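Local coordinates for protein Non-structural maintenance of chromosomes element 1 homolog (PDB 7DG2) that probably acts as a RING-type E3 ubiquitin ligase that works with a MAGE partner inside the SMC5-SMC6 DNA-repair complex, at residues E100-T105 and K150-R155. Residues are numbered along the deposited sequence; the frame is centred on the assembly and turned at random.
Sequences ELFRKT and KWLIGR
The carbonyl oxygen of Leu101 is gripped twice by Thr105, a residue whose methyl looks across at Leu152. Thr105 N gives the regular helical bond to Leu101 O at 2.9 Å, and Thr105 OG1 adds a second of 2.9 Å from the other face of the carbonyl plane, lying 38° out of it. With its hydroxyl turned back into the helix, Thr105 presents CG2 to the strand, 4.7 Å from Leu152 CD1, a loose approach beside a tighter one.

That tighter approach belongs to Phe102, and it illustrates how one aromatic ring can bridge a helix and the start of a strand without any polar bond between them. Its CG stands anti to the backbone N (chi1 -179°), which carries the ring outward from the helix and brings a single corner, CE1, to two neighbours. Phe102 CE1 lies 3.9 Å from Trp151 CB and, equally, 3.9 Å from Leu152 CD2. Leu152 runs past the ring in the opposite direction, whereas Trp151 crosses it at about a right angle; only the root of Trp151 takes part, because a chi1 of -61° sends the indole off towards helix 163-176.

Lys150, with positive phi, closes helix 136-148 in a Schellman motif, and the chain then enters strand 152-155. The order of helices and strands is consistent with a winged-helix domain, in which helix 96-111 packs against the beginning of the hairpin formed by 152-155 and 158-161. Phe146, on helix 136-148, meets the Phe102 ring edge-to-face, Ile122 and Leu125 of helix 119-128 border Thr105, and Cys165 of helix 163-176 touches both Phe102 and Trp151.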
ATOM      1  N   GLU A 100       3.344   6.318  18.652  1.00 14.88           N
ATOM      2  CA  GLU A 100       3.932   7.206  19.648  1.00 16.73           C
ATOM      3  C   GLU A 100       5.414   7.421  19.361  1.00 15.45           C
ATOM      4  O   GLU A 100       5.917   8.556  19.414  1.00 16.95           O
ATOM      5  CB  GLU A 100       3.749   6.641  21.060  1.00 17.82           C
ATOM      6  CG  GLU A 100       4.176   7.655  22.129  1.00 21.53           C
ATOM      7  CD  GLU A 100       4.195   7.094  23.547  1.00 33.38           C
ATOM      8  OE1 GLU A 100       4.973   7.630  24.377  1.00 34.28           O
ATOM      9  OE2 GLU A 100       3.456   6.121  23.820  1.00 26.23           O
ATOM     10  N   LEU A 101       6.124   6.348  19.024  1.00 14.58           N
ATOM     11  CA  LEU A 101       7.544   6.502  18.722  1.00 14.47           C
ATOM     12  C   LEU A 101       7.728   7.304  17.441  1.00 17.11           C
ATOM     13  O   LEU A 101       8.645   8.125  17.356  1.00 14.71           O
ATOM     14  CB  LEU A 101       8.232   5.138  18.620  1.00 14.88           C
ATOM     15  CG  LEU A 101       9.739   5.175  18.325  1.00 15.09           C
ATOM     16  CD1 LEU A 101      10.493   5.973  19.405  1.00 16.34           C
ATOM     17  CD2 LEU A 101      10.313   3.766  18.218  1.00 17.96           C
ATOM     18  N   PHE A 102       6.855   7.100  16.441  1.00 15.10           N
ATOM     19  CA  PHE A 102       6.937   7.921  15.238  1.00 11.85           C
ATOM     20  C   PHE A 102       6.795   9.400  15.585  1.00 13.50           C
ATOM     21  O   PHE A 102       7.576  10.238  15.113  1.00 16.29           O
ATOM     22  CB  PHE A 102       5.869   7.522  14.198  1.00 11.62           C
ATOM     23  CG  PHE A 102       5.971   8.342  12.943  1.00 14.98           C
ATOM     24  CD1 PHE A 102       6.923   8.041  11.990  1.00 15.48           C
ATOM     25  CD2 PHE A 102       5.165   9.453  12.755  1.00 16.95           C
ATOM     26  CE1 PHE A 102       7.046   8.828  10.852  1.00 16.44           C
ATOM     27  CE2 PHE A 102       5.299  10.246  11.636  1.00 16.81           C
ATOM     28  CZ  PHE A 102       6.245   9.927  10.688  1.00 17.15           C
ATOM     29  N   ARG A 103       5.818   9.737  16.438  1.00 13.36           N
ATOM     30  CA  ARG A 103       5.590  11.141  16.762  1.00 15.89           C
ATOM     31  C   ARG A 103       6.773  11.733  17.519  1.00 16.15           C
ATOM     32  O   ARG A 103       7.177  12.870  17.241  1.00 17.23           O
ATOM     33  CB  ARG A 103       4.310  11.314  17.575  1.00 16.98           C
ATOM     34  CG  ARG A 103       3.036  11.016  16.764  1.00 21.94           C
ATOM     35  CD  ARG A 103       1.773  11.509  17.486  1.00 24.44           C
ATOM     36  NE  ARG A 103       1.633  10.951  18.827  1.00 34.19           N
ATOM     37  CZ  ARG A 103       1.014   9.806  19.111  1.00 34.80           C
ATOM     38  NH1 ARG A 103       0.938   9.385  20.372  1.00 34.05           N
ATOM     39  NH2 ARG A 103       0.478   9.072  18.143  1.00 35.29           N
ATOM     40  N   LYS A 104       7.340  10.985  18.473  1.00 15.94           N
ATOM     41  CA  LYS A 104       8.490  11.518  19.209  1.00 15.80           C
ATOM     42  C   LYS A 104       9.707  11.650  18.306  1.00 16.79           C
ATOM     43  O   LYS A 104      10.493  12.596  18.448  1.00 16.27           O
ATOM     44  CB  LYS A 104       8.821  10.639  20.424  1.00 17.41           C
ATOM     45  CG  LYS A 104       7.708  10.546  21.476  1.00 21.51           C
ATOM     46  CD  LYS A 104       7.277  11.921  21.979  1.00 24.37           C
ATOM     47  CE  LYS A 104       8.375  12.610  22.781  1.00 26.66           C
ATOM     48  NZ  LYS A 104       7.907  13.932  23.326  1.00 31.50           N
ATOM     49  N   THR A 105       9.885  10.710  17.367  1.00 15.59           N
ATOM     50  CA  THR A 105      10.990  10.812  16.412  1.00 15.96           C
ATOM     51  C   THR A 105      10.806  12.015  15.492  1.00 16.57           C
ATOM     52  O   THR A 105      11.749  12.778  15.238  1.00 16.76           O
ATOM     53  CB  THR A 105      11.085   9.509  15.604  1.00 14.80           C
ATOM     54  OG1 THR A 105      11.348   8.409  16.494  1.00 14.65           O
ATOM     55  CG2 THR A 105      12.197   9.585  14.557  1.00 13.75           C
ATOM     56  N   LYS A 150       8.035   4.872   3.100  1.00 17.25           N
ATOM     57  CA  LYS A 150       8.329   6.257   2.728  1.00 16.49           C
ATOM     58  C   LYS A 150       7.709   7.262   3.699  1.00 17.41           C
ATOM     59  O   LYS A 150       7.223   8.320   3.300  1.00 17.42           O
ATOM     60  CB  LYS A 150       7.896   6.536   1.282  1.00 19.23           C
ATOM     61  CG  LYS A 150       8.718   5.746   0.290  1.00 23.47           C
ATOM     62  CD  LYS A 150       8.155   5.896  -1.110  1.00 29.06           C
ATOM     63  CE  LYS A 150       9.208   5.590  -2.159  1.00 37.81           C
ATOM     64  NZ  LYS A 150      10.157   4.540  -1.715  1.00 38.36           N
ATOM     65  N   TRP A 151       7.748   6.951   4.999  1.00 16.29           N
ATOM     66  CA  TRP A 151       7.493   7.966   6.017  1.00 13.66           C
ATOM     67  C   TRP A 151       8.789   8.572   6.525  1.00 17.82           C
ATOM     68  O   TRP A 151       8.841   9.771   6.807  1.00 16.93           O
ATOM     69  CB  TRP A 151       6.703   7.389   7.207  1.00 14.97           C
ATOM     70  CG  TRP A 151       5.368   6.883   6.761  1.00 14.87           C
ATOM     71  CD1 TRP A 151       4.914   5.587   6.814  1.00 17.26           C
ATOM     72  CD2 TRP A 151       4.342   7.650   6.125  1.00 14.68           C
ATOM     73  NE1 TRP A 151       3.650   5.512   6.259  1.00 15.26           N
ATOM     74  CE2 TRP A 151       3.279   6.762   5.828  1.00 13.94           C
ATOM     75  CE3 TRP A 151       4.213   8.999   5.776  1.00 14.51           C
ATOM     76  CZ2 TRP A 151       2.098   7.187   5.200  1.00 16.04           C
ATOM     77  CZ3 TRP A 151       3.035   9.421   5.141  1.00 16.81           C
ATOM     78  CH2 TRP A 151       1.992   8.515   4.870  1.00 17.72           C
ATOM     79  N   LEU A 152       9.841   7.776   6.586  1.00 15.97           N
ATOM     80  CA  LEU A 152      11.166   8.260   6.940  1.00 15.90           C
ATOM     81  C   LEU A 152      12.120   7.976   5.791  1.00 18.18           C
ATOM     82  O   LEU A 152      11.890   7.090   4.965  1.00 17.78           O
ATOM     83  CB  LEU A 152      11.686   7.587   8.222  1.00 16.07           C
ATOM     84  CG  LEU A 152      10.915   7.824   9.520  1.00 16.65           C
ATOM     85  CD1 LEU A 152      11.570   7.075  10.672  1.00 16.87           C
ATOM     86  CD2 LEU A 152      10.807   9.311   9.818  1.00 16.10           C
ATOM     87  N   ILE A 153      13.194   8.756   5.745  1.00 17.41           N
ATOM     88  CA  ILE A 153      14.337   8.528   4.871  1.00 20.23           C
ATOM     89  C   ILE A 153      15.496   8.187   5.784  1.00 23.03           C
ATOM     90  O   ILE A 153      15.719   8.896   6.771  1.00 21.70           O
ATOM     91  CB  ILE A 153      14.682   9.783   4.052  1.00 22.92           C
ATOM     92  CG1 ILE A 153      13.787   9.920   2.837  1.00 28.52           C
ATOM     93  CG2 ILE A 153      16.155   9.775   3.643  1.00 29.59           C
ATOM     94  CD1 ILE A 153      14.127  11.155   2.074  1.00 35.09           C
ATOM     95  N   GLY A 154      16.236   7.136   5.462  1.00 23.30           N
ATOM     96  CA  GLY A 154      17.300   6.641   6.326  1.00 29.70           C
ATOM     97  C   GLY A 154      18.642   6.650   5.624  1.00 35.23           C
ATOM     98  O   GLY A 154      18.747   6.226   4.473  1.00 30.79           O
ATOM     99  N   ARG A 155      19.665   7.134   6.327  1.00 29.33           N
ATOM    100  CA  ARG A 155      21.005   7.251   5.762  1.00 31.98           C
ATOM    101  C   ARG A 155      22.009   6.990   6.875  1.00 33.90           C
ATOM    102  O   ARG A 155      22.158   7.824   7.772  1.00 31.36           O
ATOM    103  CB  ARG A 155      21.224   8.630   5.146  1.00 36.71           C
ATOM    104  CG  ARG A 155      20.653   8.788   3.746  1.00 49.75           C
ATOM    105  CD  ARG A 155      21.604   9.581   2.853  1.00 52.32           C
ATOM    106  NE  ARG A 155      21.764  10.964   3.296  1.00 55.56           N
ATOM    107  CZ  ARG A 155      20.919  11.941   2.983  1.00 51.01           C
ATOM    108  NH1 ARG A 155      19.856  11.675   2.232  1.00 52.08           N
ATOM    109  NH2 ARG A 155      21.131  13.175   3.419  1.00 50.67           N
TER